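Local coordinates for outer membrane protein OMP121 (Bacteroides thetaiotaomicron, PDB 5FQ8), which probably takes up nutrients across the outer membrane as a TonB-dependent receptor, with a plug domain and a transmembrane beta barrel, at residues B[754-757]-B[762-765]. Sequence-based numbering, arbitrary orientation.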
loop_
_atom_site.group_PDB
_atom_site.type_symbol
_atom_site.label_atom_id
_atom_site.label_comp_id
_atom_site.label_asym_id
_atom_site.label_seq_id
_atom_site.Cartn_x
_atom_site.Cartn_y
_atom_site.Cartn_z
ATOM N N TYR B 754 6.223 1.306 34.724
ATOM C CA TYR B 754 5.323 0.218 35.068
ATOM C C TYR B 754 4.096 0.742 35.784
ATOM O O TYR B 754 3.949 1.932 36.014
ATOM C CB TYR B 754 6.044 -0.819 35.934
ATOM C CG TYR B 754 7.104 -1.567 35.177
ATOM C CD1 TYR B 754 6.767 -2.640 34.361
ATOM C CD2 TYR B 754 8.435 -1.183 35.242
ATOM C CE1 TYR B 754 7.719 -3.311 33.647
ATOM C CE2 TYR B 754 9.396 -1.859 34.533
ATOM C CZ TYR B 754 9.029 -2.921 33.734
ATOM O OH TYR B 754 9.975 -3.610 33.018
ATOM N N ALA B 755 3.199 -0.178 36.110
ATOM C CA ALA B 755 2.171 0.014 37.120
ATOM C C ALA B 755 2.274 -1.169 38.063
ATOM O O ALA B 755 1.983 -2.298 37.672
ATOM C CB ALA B 755 0.782 0.112 36.505
ATOM N N ILE B 756 2.706 -0.918 39.288
ATOM C CA ILE B 756 3.002 -1.957 40.262
ATOM C C ILE B 756 2.051 -1.808 41.436
ATOM O O ILE B 756 1.592 -0.708 41.737
ATOM C CB ILE B 756 4.467 -1.849 40.698
ATOM C CG1 ILE B 756 5.345 -1.653 39.473
ATOM C CG2 ILE B 756 4.894 -3.080 41.409
ATOM C CD1 ILE B 756 6.804 -1.623 39.789
ATOM N N THR B 757 1.772 -2.919 42.114
ATOM C CA THR B 757 0.590 -3.008 42.964
ATOM C C THR B 757 0.568 -1.930 44.038
ATOM O O THR B 757 -0.337 -1.096 44.064
ATOM C CB THR B 757 0.476 -4.398 43.592
ATOM O OG1 THR B 757 -0.011 -5.315 42.614
ATOM C CG2 THR B 757 -0.503 -4.391 44.732
ATOM N N GLY B 762 2.980 4.701 37.266
ATOM C CA GLY B 762 4.125 5.129 36.495
ATOM C C GLY B 762 5.460 4.949 37.171
ATOM O O GLY B 762 6.300 5.839 37.100
ATOM N N VAL B 763 5.690 3.799 37.802
ATOM C CA VAL B 763 6.968 3.535 38.444
ATOM C C VAL B 763 8.022 3.222 37.400
ATOM O O VAL B 763 7.770 2.485 36.447
ATOM C CB VAL B 763 6.824 2.379 39.437
ATOM C CG1 VAL B 763 8.165 2.040 40.027
ATOM C CG2 VAL B 763 5.865 2.763 40.515
ATOM N N PHE B 764 9.216 3.779 37.572
ATOM C CA PHE B 764 10.330 3.528 36.667
ATOM C C PHE B 764 11.285 2.513 37.265
ATOM O O PHE B 764 11.573 2.557 38.461
ATOM C CB PHE B 764 11.125 4.790 36.380
ATOM C CG PHE B 764 10.543 5.652 35.328
ATOM C CD1 PHE B 764 10.897 5.483 34.013
ATOM C CD2 PHE B 764 9.668 6.654 35.660
ATOM C CE1 PHE B 764 10.388 6.284 33.048
ATOM C CE2 PHE B 764 9.166 7.468 34.713
ATOM C CZ PHE B 764 9.522 7.283 33.390
ATOM N N LYS B 765 11.781 1.612 36.419
ATOM C CA LYS B 765 12.909 0.747 36.724
ATOM C C LYS B 765 14.001 0.992 35.698
ATOM O O LYS B 765 13.721 1.218 34.528
ATOM C CB LYS B 765 12.504 -0.714 36.717
ATOM C CG LYS B 765 11.578 -1.122 37.824
ATOM C CD LYS B 765 11.315 -2.591 37.768
ATOM C CE LYS B 765 10.443 -3.051 38.904
ATOM N NZ LYS B 765 10.235 -4.521 38.854
#
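Tyr754 and Val763 form an antiparallel hydrogen-bonded pair in the beta hairpin of strands 752-756 and 763-766, the two middle strands of a small four-stranded antiparallel sheet separate from the strands of the transmembrane barrel. The axes of the short segments come within 6.2 Å and run at 114° to one another, so the hairpin is strongly splayed here despite the antiparallel pairing. One firm bond joins them: Tyr754 N gives its hydrogen to Val763 O at 2.6 Å, with the donor in the carbonyl plane. In the other direction Tyr754 O receives two weak bonds, from Gly762 N and Val763 N, so the oxygen is shared between successive amides where the chain turns a corner. Glycine suits position 762 because it readily adopts the positive phi (88°) found at this corner.

Beyond the paired backbones, Tyr754, Ile756, Val763 and Lys765 meet on one side of the hairpin. Val763, beta-branched and at home in a strand, has CG1 anti to its own N (chi1 176°), which sets that methyl 3.9 Å from Ile756 CD1; the two side chains cross at about a right angle. Isoleucine, also beta-branched, is long enough for Ile756 CD1 to come 4.0 Å from Lys765 CE as well. A long, flexible lysine fits here because its methylenes can cover apolar neighbours while the extended chain carries its ammonium group over the Tyr754 ring. Tyrosine offers those methylenes a broad apolar ring, and its OH is hydrogen-bonded to a polar side chain of another protein chain. Ile741 and Thr743 of strand 741-746 also pack against the Tyr754 side chain. Lys765 crosses the tyrosine nearly at right angles. Lys765 NZ ends 5.4 Å from the Tyr754 ring centroid, at most a weak cation-pi attraction, while Lys765 CD rests 3.8 Å from Tyr754 CE2.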